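PDB 5JKQ: PfVFT1 from Plasmodium falciparum, which is of unknown function but, as a bi-lobed Venus flytrap protein related to solute-binding proteins, probably binds a small ligand between its two lobes. Local coordinates for residues K12-E26 with N55-L69. The protein carries 3 engineered substitutions. Sequence-based numbering, arbitrary orientation.
Sequences KAKRLIDIYHAAVKE and NLADINVKDDIDDVL. Engineered in segment 12-26: Ala-13 (natural residue Ser). Engineered in segment 55-69: Ala-57 (natural residue Ser).
Arg-15 reaches from helix 14-29 into the loop that leads to helix 68-75 and meets Asp-67 in a side-on, two-nitrogen salt bridge. Its NE donates to Asp-67 OD2 at 2.8 Å and its NH2 to the syn lone pair of Asp-67 OD1 at 2.9 Å, with guanidinium and carboxylate planes only 12° apart. A bend at chi3 (60°), after an otherwise extended start, turns the head so that NH1 can also donate to two loop carbonyls. Asn-60 O, 2.8 Å from NH1, lies in the guanidinium plane, although the donor stands well above that carbonyl's own plane; Lys-62 O is tilted from the guanidinium plane and also receives a weak bond from NH2. Leu-69 CD2 sits over the centre of one guanidinium face, while Ile-65 CG1 lies off-centre over the opposite one. Asp-67 is the N-cap of helix 68-75, and OD1 also accepts from Ser-70 OG. Beside it, Val-68 N donates to Lys-12 O (2.8 Å, 168° at the hydrogen), and one water joins that carbonyl to Leu-69 N.

Farther along the helix, Ile-19 is the apolar centre: CG1 touches Leu-56 CD1 at 3.6 Å, CB faces Ile-59 CG2, CD1 touches Val-61 CG1, the two side chains crossing at about a right angle, and CG2 meets Leu-69 CD1. Ala-22 CB lies against the Leu-56 backbone, 3.5 Å from its CA. The fully extended Lys-25 places NZ 2.7 Å from Asn-55 OD1 and also bonds Leu-53 O.

Arg-15 thus ties the 60-67 part of the connection to helix 14-29 and the start of helix 68-75, its charge balanced by an aspartate whose ionised form it would be expected to stabilise.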
ATOM      1  N   LYS A  12     -16.448  -3.917 -15.244  1.00 20.58           N
ATOM      2  CA  LYS A  12     -17.207  -4.874 -14.446  1.00 16.95           C
ATOM      3  C   LYS A  12     -16.824  -4.819 -12.966  1.00 17.58           C
ATOM      4  O   LYS A  12     -17.448  -5.477 -12.135  1.00 20.66           O
ATOM      5  CB  LYS A  12     -17.001  -6.292 -14.984  1.00 18.15           C
ATOM      6  CG  LYS A  12     -17.529  -6.513 -16.400  1.00 18.74           C
ATOM      7  CD  LYS A  12     -17.809  -7.988 -16.660  1.00 25.82           C
ATOM      8  CE  LYS A  12     -18.319  -8.232 -18.072  1.00 34.38           C
ATOM      9  NZ  LYS A  12     -17.279  -7.961 -19.104  1.00 38.91           N
ATOM     10  N   ALA A  13     -15.800  -4.032 -12.646  1.00 14.93           N
ATOM     11  CA  ALA A  13     -15.323  -3.898 -11.272  1.00 20.91           C
ATOM     12  C   ALA A  13     -15.649  -2.525 -10.688  1.00 24.22           C
ATOM     13  O   ALA A  13     -15.233  -2.210  -9.573  1.00 17.84           O
ATOM     14  CB  ALA A  13     -13.823  -4.144 -11.217  1.00 17.80           C
ATOM     15  N   LYS A  14     -16.394  -1.710 -11.431  1.00 19.81           N
ATOM     16  CA  LYS A  14     -16.651  -0.336 -11.012  1.00 17.47           C
ATOM     17  C   LYS A  14     -17.410  -0.278  -9.691  1.00 17.59           C
ATOM     18  O   LYS A  14     -16.995   0.409  -8.757  1.00 14.95           O
ATOM     19  CB  LYS A  14     -17.434   0.422 -12.083  1.00 20.61           C
ATOM     20  CG  LYS A  14     -17.407   1.935 -11.890  1.00 24.77           C
ATOM     21  CD  LYS A  14     -18.771   2.549 -12.127  1.00 24.75           C
ATOM     22  CE  LYS A  14     -18.762   4.056 -11.946  1.00 26.69           C
ATOM     23  NZ  LYS A  14     -18.414   4.463 -10.554  1.00 23.01           N
ATOM     24  N   ARG A  15     -18.525  -0.997  -9.615  1.00 13.50           N
ATOM     25  CA  ARG A  15     -19.341  -1.000  -8.408  1.00 21.48           C
ATOM     26  C   ARG A  15     -18.605  -1.679  -7.253  1.00 14.29           C
ATOM     27  O   ARG A  15     -18.777  -1.302  -6.094  1.00 16.80           O
ATOM     28  CB  ARG A  15     -20.677  -1.695  -8.673  1.00 19.65           C
ATOM     29  CG  ARG A  15     -21.699  -1.518  -7.564  1.00 20.13           C
ATOM     30  CD  ARG A  15     -23.098  -1.831  -8.066  1.00 22.31           C
ATOM     31  NE  ARG A  15     -23.211  -3.204  -8.564  1.00 19.36           N
ATOM     32  CZ  ARG A  15     -24.029  -4.134  -8.074  1.00 18.64           C
ATOM     33  NH1 ARG A  15     -24.841  -3.871  -7.054  1.00 20.14           N
ATOM     34  NH2 ARG A  15     -24.039  -5.345  -8.616  1.00 20.51           N
ATOM     35  N   LEU A  16     -17.784  -2.674  -7.576  1.00 12.79           N
ATOM     36  CA  LEU A  16     -16.956  -3.339  -6.576  1.00 15.30           C
ATOM     37  C   LEU A  16     -15.967  -2.349  -5.961  1.00 14.71           C
ATOM     38  O   LEU A  16     -15.752  -2.345  -4.751  1.00 16.98           O
ATOM     39  CB  LEU A  16     -16.213  -4.526  -7.198  1.00 16.42           C
ATOM     40  CG  LEU A  16     -15.069  -5.153  -6.393  1.00 20.74           C
ATOM     41  CD1 LEU A  16     -15.565  -5.704  -5.060  1.00 18.52           C
ATOM     42  CD2 LEU A  16     -14.386  -6.245  -7.209  1.00 17.04           C
ATOM     43  N   ILE A  17     -15.377  -1.505  -6.802  1.00 15.09           N
ATOM     44  CA  ILE A  17     -14.422  -0.503  -6.342  1.00 15.56           C
ATOM     45  C   ILE A  17     -15.117   0.562  -5.497  1.00 15.79           C
ATOM     46  O   ILE A  17     -14.570   1.026  -4.498  1.00 20.95           O
ATOM     47  CB  ILE A  17     -13.699   0.167  -7.535  1.00 17.13           C
ATOM     48  CG1 ILE A  17     -12.801  -0.848  -8.238  1.00 14.23           C
ATOM     49  CG2 ILE A  17     -12.842   1.354  -7.082  1.00 17.73           C
ATOM     50  CD1 ILE A  17     -12.445  -0.471  -9.653  1.00 19.10           C
ATOM     51  N   ASP A  18     -16.325   0.943  -5.900  1.00 12.54           N
ATOM     52  CA  ASP A  18     -17.051   2.009  -5.217  1.00 15.97           C
ATOM     53  C   ASP A  18     -17.524   1.584  -3.829  1.00 14.21           C
ATOM     54  O   ASP A  18     -17.352   2.322  -2.861  1.00 19.12           O
ATOM     55  CB  ASP A  18     -18.246   2.462  -6.057  1.00 16.77           C
ATOM     56  CG  ASP A  18     -17.829   3.094  -7.372  1.00 17.49           C
ATOM     57  OD1 ASP A  18     -16.707   3.642  -7.444  1.00 19.72           O
ATOM     58  OD2 ASP A  18     -18.623   3.047  -8.333  1.00 22.42           O
ATOM     59  N   ILE A  19     -18.124   0.402  -3.730  1.00 13.63           N
ATOM     60  CA  ILE A  19     -18.591  -0.082  -2.438  1.00 17.96           C
ATOM     61  C   ILE A  19     -17.390  -0.365  -1.540  1.00 15.21           C
ATOM     62  O   ILE A  19     -17.464  -0.226  -0.320  1.00 18.15           O
ATOM     63  CB  ILE A  19     -19.471  -1.344  -2.583  1.00 13.98           C
ATOM     64  CG1 ILE A  19     -20.280  -1.572  -1.305  1.00 15.60           C
ATOM     65  CG2 ILE A  19     -18.631  -2.576  -2.945  1.00 18.46           C
ATOM     66  CD1 ILE A  19     -21.509  -2.432  -1.509  1.00 18.47           C
ATOM     67  N   TYR A  20     -16.278  -0.742  -2.161  1.00 13.77           N
ATOM     68  CA  TYR A  20     -15.018  -0.929  -1.456  1.00 13.96           C
ATOM     69  C   TYR A  20     -14.545   0.395  -0.857  1.00 17.15           C
ATOM     70  O   TYR A  20     -14.198   0.461   0.322  1.00 16.91           O
ATOM     71  CB  TYR A  20     -13.975  -1.514  -2.410  1.00 17.88           C
ATOM     72  CG  TYR A  20     -12.530  -1.329  -2.005  1.00 19.73           C
ATOM     73  CD1 TYR A  20     -11.897  -2.236  -1.164  1.00 20.77           C
ATOM     74  CD2 TYR A  20     -11.788  -0.264  -2.497  1.00 16.93           C
ATOM     75  CE1 TYR A  20     -10.571  -2.071  -0.809  1.00 19.55           C
ATOM     76  CE2 TYR A  20     -10.466  -0.091  -2.149  1.00 19.41           C
ATOM     77  CZ  TYR A  20      -9.860  -0.995  -1.308  1.00 19.13           C
ATOM     78  OH  TYR A  20      -8.542  -0.811  -0.970  1.00 18.92           O
ATOM     79  N   HIS A  21     -14.554   1.450  -1.666  1.00 17.57           N
ATOM     80  CA  HIS A  21     -14.164   2.778  -1.195  1.00 18.53           C
ATOM     81  C   HIS A  21     -15.143   3.302  -0.155  1.00 20.85           C
ATOM     82  O   HIS A  21     -14.755   3.995   0.789  1.00 10.74           O
ATOM     83  CB  HIS A  21     -14.083   3.763  -2.361  1.00 14.68           C
ATOM     84  CG  HIS A  21     -12.883   3.573  -3.231  1.00 15.13           C
ATOM     85  ND1 HIS A  21     -12.820   4.047  -4.524  1.00 14.10           N
ATOM     86  CD2 HIS A  21     -11.694   2.971  -2.993  1.00 21.91           C
ATOM     87  CE1 HIS A  21     -11.646   3.738  -5.046  1.00 20.98           C
ATOM     88  NE2 HIS A  21     -10.946   3.083  -4.139  1.00 17.59           N
ATOM     89  N   ALA A  22     -16.417   2.973  -0.337  1.00 14.59           N
ATOM     90  CA  ALA A  22     -17.455   3.415   0.581  1.00 17.74           C
ATOM     91  C   ALA A  22     -17.284   2.764   1.948  1.00 15.69           C
ATOM     92  O   ALA A  22     -17.538   3.387   2.980  1.00 13.70           O
ATOM     93  CB  ALA A  22     -18.821   3.105   0.014  1.00 11.81           C
ATOM     94  N   ALA A  23     -16.854   1.508   1.952  1.00 15.78           N
ATOM     95  CA  ALA A  23     -16.641   0.788   3.197  1.00 16.70           C
ATOM     96  C   ALA A  23     -15.469   1.397   3.960  1.00 13.56           C
ATOM     97  O   ALA A  23     -15.551   1.613   5.168  1.00 18.84           O
ATOM     98  CB  ALA A  23     -16.399  -0.681   2.925  1.00 22.13           C
ATOM     99  N   VAL A  24     -14.385   1.677   3.243  1.00 14.62           N
ATOM    100  CA  VAL A  24     -13.217   2.323   3.831  1.00 17.40           C
ATOM    101  C   VAL A  24     -13.613   3.657   4.458  1.00 19.64           C
ATOM    102  O   VAL A  24     -13.178   3.987   5.561  1.00 13.49           O
ATOM    103  CB  VAL A  24     -12.109   2.546   2.781  1.00 16.43           C
ATOM    104  CG1 VAL A  24     -10.964   3.379   3.347  1.00 19.85           C
ATOM    105  CG2 VAL A  24     -11.583   1.209   2.284  1.00 19.18           C
ATOM    106  N   LYS A  25     -14.450   4.411   3.750  1.00 19.21           N
ATOM    107  CA  LYS A  25     -14.935   5.691   4.246  1.00 14.54           C
ATOM    108  C   LYS A  25     -15.665   5.502   5.572  1.00 23.81           C
ATOM    109  O   LYS A  25     -15.458   6.258   6.522  1.00 21.12           O
ATOM    110  CB  LYS A  25     -15.857   6.349   3.219  1.00 21.27           C
ATOM    111  CG  LYS A  25     -16.407   7.697   3.652  1.00 21.60           C
ATOM    112  CD  LYS A  25     -17.200   8.351   2.533  1.00 22.06           C
ATOM    113  CE  LYS A  25     -17.754   9.698   2.957  1.00 20.30           C
ATOM    114  NZ  LYS A  25     -18.444  10.382   1.832  1.00 24.11           N
ATOM    115  N   GLU A  26     -16.508   4.477   5.633  1.00 21.76           N
ATOM    116  CA  GLU A  26     -17.247   4.175   6.851  1.00 22.99           C
ATOM    117  C   GLU A  26     -16.303   3.726   7.963  1.00 21.48           C
ATOM    118  O   GLU A  26     -16.485   4.091   9.125  1.00 18.62           O
ATOM    119  CB  GLU A  26     -18.305   3.103   6.585  1.00 16.74           C
ATOM    120  CG  GLU A  26     -19.048   2.657   7.830  1.00 25.13           C
ATOM    121  CD  GLU A  26     -20.427   2.108   7.528  1.00 24.90           C
ATOM    122  OE1 GLU A  26     -21.240   2.837   6.920  1.00 21.24           O
ATOM    123  OE2 GLU A  26     -20.698   0.948   7.901  1.00 21.23           O
ATOM    124  N   ASN A  55     -20.735   7.288  -0.347  1.00 21.24           N
ATOM    125  CA  ASN A  55     -21.371   6.879   0.899  1.00 15.62           C
ATOM    126  C   ASN A  55     -21.937   5.474   0.768  1.00 17.67           C
ATOM    127  O   ASN A  55     -22.722   5.200  -0.140  1.00 17.92           O
ATOM    128  CB  ASN A  55     -22.482   7.853   1.283  1.00 21.91           C
ATOM    129  CG  ASN A  55     -21.967   9.255   1.535  1.00 26.35           C
ATOM    130  OD1 ASN A  55     -20.909   9.445   2.137  1.00 18.41           O
ATOM    131  ND2 ASN A  55     -22.714  10.247   1.069  1.00 25.70           N
ATOM    132  N   LEU A  56     -21.539   4.591   1.678  1.00 15.98           N
ATOM    133  CA  LEU A  56     -21.946   3.192   1.623  1.00 15.79           C
ATOM    134  C   LEU A  56     -23.464   3.051   1.560  1.00 21.07           C
ATOM    135  O   LEU A  56     -23.987   2.188   0.855  1.00 18.46           O
ATOM    136  CB  LEU A  56     -21.397   2.435   2.834  1.00 17.58           C
ATOM    137  CG  LEU A  56     -21.674   0.930   2.886  1.00 19.99           C
ATOM    138  CD1 LEU A  56     -21.035   0.217   1.699  1.00 14.30           C
ATOM    139  CD2 LEU A  56     -21.179   0.340   4.203  1.00 18.02           C
ATOM    140  N   ALA A  57     -24.164   3.914   2.288  1.00 18.71           N
ATOM    141  CA  ALA A  57     -25.619   3.867   2.351  1.00 25.30           C
ATOM    142  C   ALA A  57     -26.268   4.038   0.975  1.00 25.90           C
ATOM    143  O   ALA A  57     -27.320   3.458   0.705  1.00 26.55           O
ATOM    144  CB  ALA A  57     -26.129   4.934   3.304  1.00 19.05           C
ATOM    145  N   ASP A  58     -25.636   4.824   0.108  1.00 22.51           N
ATOM    146  CA  ASP A  58     -26.198   5.128  -1.205  1.00 14.85           C
ATOM    147  C   ASP A  58     -25.985   4.013  -2.227  1.00 24.26           C
ATOM    148  O   ASP A  58     -26.791   3.849  -3.143  1.00 19.43           O
ATOM    149  CB  ASP A  58     -25.595   6.422  -1.754  1.00 24.61           C
ATOM    150  CG  ASP A  58     -25.871   7.617  -0.868  1.00 18.87           C
ATOM    151  OD1 ASP A  58     -26.832   7.562  -0.074  1.00 16.76           O
ATOM    152  OD2 ASP A  58     -25.127   8.614  -0.975  1.00 23.63           O
ATOM    153  N   ILE A  59     -24.906   3.252  -2.072  1.00 23.07           N
ATOM    154  CA  ILE A  59     -24.489   2.301  -3.099  1.00 19.28           C
ATOM    155  C   ILE A  59     -25.533   1.213  -3.337  1.00 21.62           C
ATOM    156  O   ILE A  59     -26.061   0.614  -2.399  1.00 24.10           O
ATOM    157  CB  ILE A  59     -23.139   1.629  -2.740  1.00 23.12           C
ATOM    158  CG1 ILE A  59     -22.059   2.683  -2.473  1.00 22.13           C
ATOM    159  CG2 ILE A  59     -22.677   0.691  -3.857  1.00 22.44           C
ATOM    160  CD1 ILE A  59     -21.803   3.636  -3.627  1.00 22.79           C
ATOM    161  N   ASN A  60     -25.809   0.971  -4.614  1.00 19.43           N
ATOM    162  CA  ASN A  60     -26.715  -0.086  -5.041  1.00 21.12           C
ATOM    163  C   ASN A  60     -26.147  -1.457  -4.702  1.00 18.22           C
ATOM    164  O   ASN A  60     -25.039  -1.794  -5.116  1.00 19.78           O
ATOM    165  CB  ASN A  60     -26.969   0.030  -6.547  1.00 20.78           C
ATOM    166  CG  ASN A  60     -27.847  -1.081  -7.085  1.00 20.43           C
ATOM    167  OD1 ASN A  60     -28.669  -1.647  -6.366  1.00 27.45           O
ATOM    168  ND2 ASN A  60     -27.676  -1.396  -8.363  1.00 19.12           N
ATOM    169  N   VAL A  61     -26.907  -2.236  -3.939  1.00 17.65           N
ATOM    170  CA  VAL A  61     -26.480  -3.572  -3.532  1.00 24.51           C
ATOM    171  C   VAL A  61     -27.362  -4.635  -4.176  1.00 26.22           C
ATOM    172  O   VAL A  61     -27.471  -5.757  -3.681  1.00 24.18           O
ATOM    173  CB  VAL A  61     -26.513  -3.735  -2.000  1.00 24.35           C
ATOM    174  CG1 VAL A  61     -25.519  -2.798  -1.354  1.00 20.06           C
ATOM    175  CG2 VAL A  61     -27.915  -3.484  -1.450  1.00 21.48           C
ATOM    176  N   LYS A  62     -27.986  -4.265  -5.287  1.00 22.63           N
ATOM    177  CA  LYS A  62     -28.855  -5.165  -6.027  1.00 25.03           C
ATOM    178  C   LYS A  62     -28.011  -6.017  -6.978  1.00 28.43           C
ATOM    179  O   LYS A  62     -26.970  -5.568  -7.459  1.00 27.64           O
ATOM    180  CB  LYS A  62     -29.909  -4.352  -6.783  1.00 28.91           C
ATOM    181  CG  LYS A  62     -31.046  -5.151  -7.383  1.00 36.26           C
ATOM    182  CD  LYS A  62     -32.248  -4.249  -7.636  1.00 39.50           C
ATOM    183  CE  LYS A  62     -33.188  -4.823  -8.685  1.00 38.89           C
ATOM    184  NZ  LYS A  62     -33.572  -6.232  -8.396  1.00 38.26           N
ATOM    185  N   ASP A  63     -28.450  -7.248  -7.232  1.00 22.71           N
ATOM    186  CA  ASP A  63     -27.711  -8.162  -8.102  1.00 28.06           C
ATOM    187  C   ASP A  63     -28.249  -8.130  -9.533  1.00 28.24           C
ATOM    188  O   ASP A  63     -28.138  -9.111 -10.271  1.00 27.73           O
ATOM    189  CB  ASP A  63     -27.761  -9.590  -7.546  1.00 25.51           C
ATOM    190  CG  ASP A  63     -29.156 -10.196  -7.592  1.00 24.72           C
ATOM    191  OD1 ASP A  63     -30.144  -9.445  -7.736  1.00 28.04           O
ATOM    192  OD2 ASP A  63     -29.261 -11.434  -7.475  1.00 34.47           O
ATOM    193  N   ASP A  64     -28.826  -6.995  -9.915  1.00 27.94           N
ATOM    194  CA  ASP A  64     -29.361  -6.805 -11.260  1.00 32.45           C
ATOM    195  C   ASP A  64     -28.254  -6.447 -12.252  1.00 36.74           C
ATOM    196  O   ASP A  64     -28.352  -6.754 -13.442  1.00 29.85           O
ATOM    197  CB  ASP A  64     -30.443  -5.715 -11.258  1.00 20.95           C
ATOM    198  CG  ASP A  64     -29.954  -4.399 -10.675  1.00 41.08           C
ATOM    199  OD1 ASP A  64     -28.927  -4.402  -9.964  1.00 39.18           O
ATOM    200  OD2 ASP A  64     -30.605  -3.359 -10.918  1.00 46.88           O
ATOM    201  N   ILE A  65     -27.199  -5.807 -11.758  1.00 30.10           N
ATOM    202  CA  ILE A  65     -26.093  -5.386 -12.609  1.00 18.30           C
ATOM    203  C   ILE A  65     -25.275  -6.596 -13.055  1.00 27.00           C
ATOM    204  O   ILE A  65     -24.998  -7.491 -12.257  1.00 31.12           O
ATOM    205  CB  ILE A  65     -25.160  -4.386 -11.885  1.00 24.46           C
ATOM    206  CG1 ILE A  65     -25.967  -3.316 -11.137  1.00 28.83           C
ATOM    207  CG2 ILE A  65     -24.199  -3.735 -12.870  1.00 27.01           C
ATOM    208  CD1 ILE A  65     -26.970  -2.561 -11.997  1.00 28.10           C
ATOM    209  N   ASP A  66     -24.899  -6.626 -14.330  1.00 23.83           N
ATOM    210  CA  ASP A  66     -24.026  -7.678 -14.842  1.00 21.08           C
ATOM    211  C   ASP A  66     -22.570  -7.287 -14.596  1.00 21.73           C
ATOM    212  O   ASP A  66     -21.858  -6.891 -15.519  1.00 19.10           O
ATOM    213  CB  ASP A  66     -24.276  -7.920 -16.335  1.00 25.13           C
ATOM    214  CG  ASP A  66     -23.561  -9.161 -16.858  1.00 31.12           C
ATOM    215  OD1 ASP A  66     -22.740  -9.746 -16.118  1.00 27.01           O
ATOM    216  OD2 ASP A  66     -23.819  -9.554 -18.017  1.00 24.42           O
ATOM    217  N   ASP A  67     -22.139  -7.396 -13.343  1.00 23.80           N
ATOM    218  CA  ASP A  67     -20.784  -7.011 -12.960  1.00 19.60           C
ATOM    219  C   ASP A  67     -20.189  -8.001 -11.961  1.00 15.96           C
ATOM    220  O   ASP A  67     -20.818  -9.001 -11.616  1.00 22.87           O
ATOM    221  CB  ASP A  67     -20.782  -5.589 -12.382  1.00 19.34           C
ATOM    222  CG  ASP A  67     -21.560  -5.474 -11.080  1.00 20.37           C
ATOM    223  OD1 ASP A  67     -22.321  -6.404 -10.740  1.00 20.41           O
ATOM    224  OD2 ASP A  67     -21.413  -4.436 -10.400  1.00 15.96           O
ATOM    225  N   VAL A  68     -18.972  -7.719 -11.510  1.00 25.84           N
ATOM    226  CA  VAL A  68     -18.264  -8.600 -10.586  1.00 16.16           C
ATOM    227  C   VAL A  68     -18.965  -8.674  -9.231  1.00 20.07           C
ATOM    228  O   VAL A  68     -19.028  -9.741  -8.623  1.00 23.70           O
ATOM    229  CB  VAL A  68     -16.800  -8.130 -10.392  1.00 28.33           C
ATOM    230  CG1 VAL A  68     -16.126  -8.842  -9.216  1.00 23.79           C
ATOM    231  CG2 VAL A  68     -16.008  -8.356 -11.671  1.00 22.65           C
ATOM    232  N   LEU A  69     -19.491  -7.548  -8.757  1.00 19.64           N
ATOM    233  CA  LEU A  69     -20.098  -7.515  -7.433  1.00 17.82           C
ATOM    234  C   LEU A  69     -21.312  -8.436  -7.370  1.00 19.68           C
ATOM    235  O   LEU A  69     -21.546  -9.088  -6.355  1.00 23.38           O
ATOM    236  CB  LEU A  69     -20.502  -6.091  -7.045  1.00 14.89           C
ATOM    237  CG  LEU A  69     -20.920  -5.934  -5.577  1.00  9.88           C
ATOM    238  CD1 LEU A  69     -19.732  -6.138  -4.648  1.00 16.52           C
ATOM    239  CD2 LEU A  69     -21.559  -4.580  -5.329  1.00 25.38           C
TER
HETATM  240  O   HOH W   1     -18.660  -4.636  -9.690  1.00 16.38           O
HETATM  241  O   HOH W   2     -19.844  -2.377 -11.675  1.00 20.22           O
HETATM  242  O   HOH W   3     -19.422   5.202   3.623  1.00 16.85           O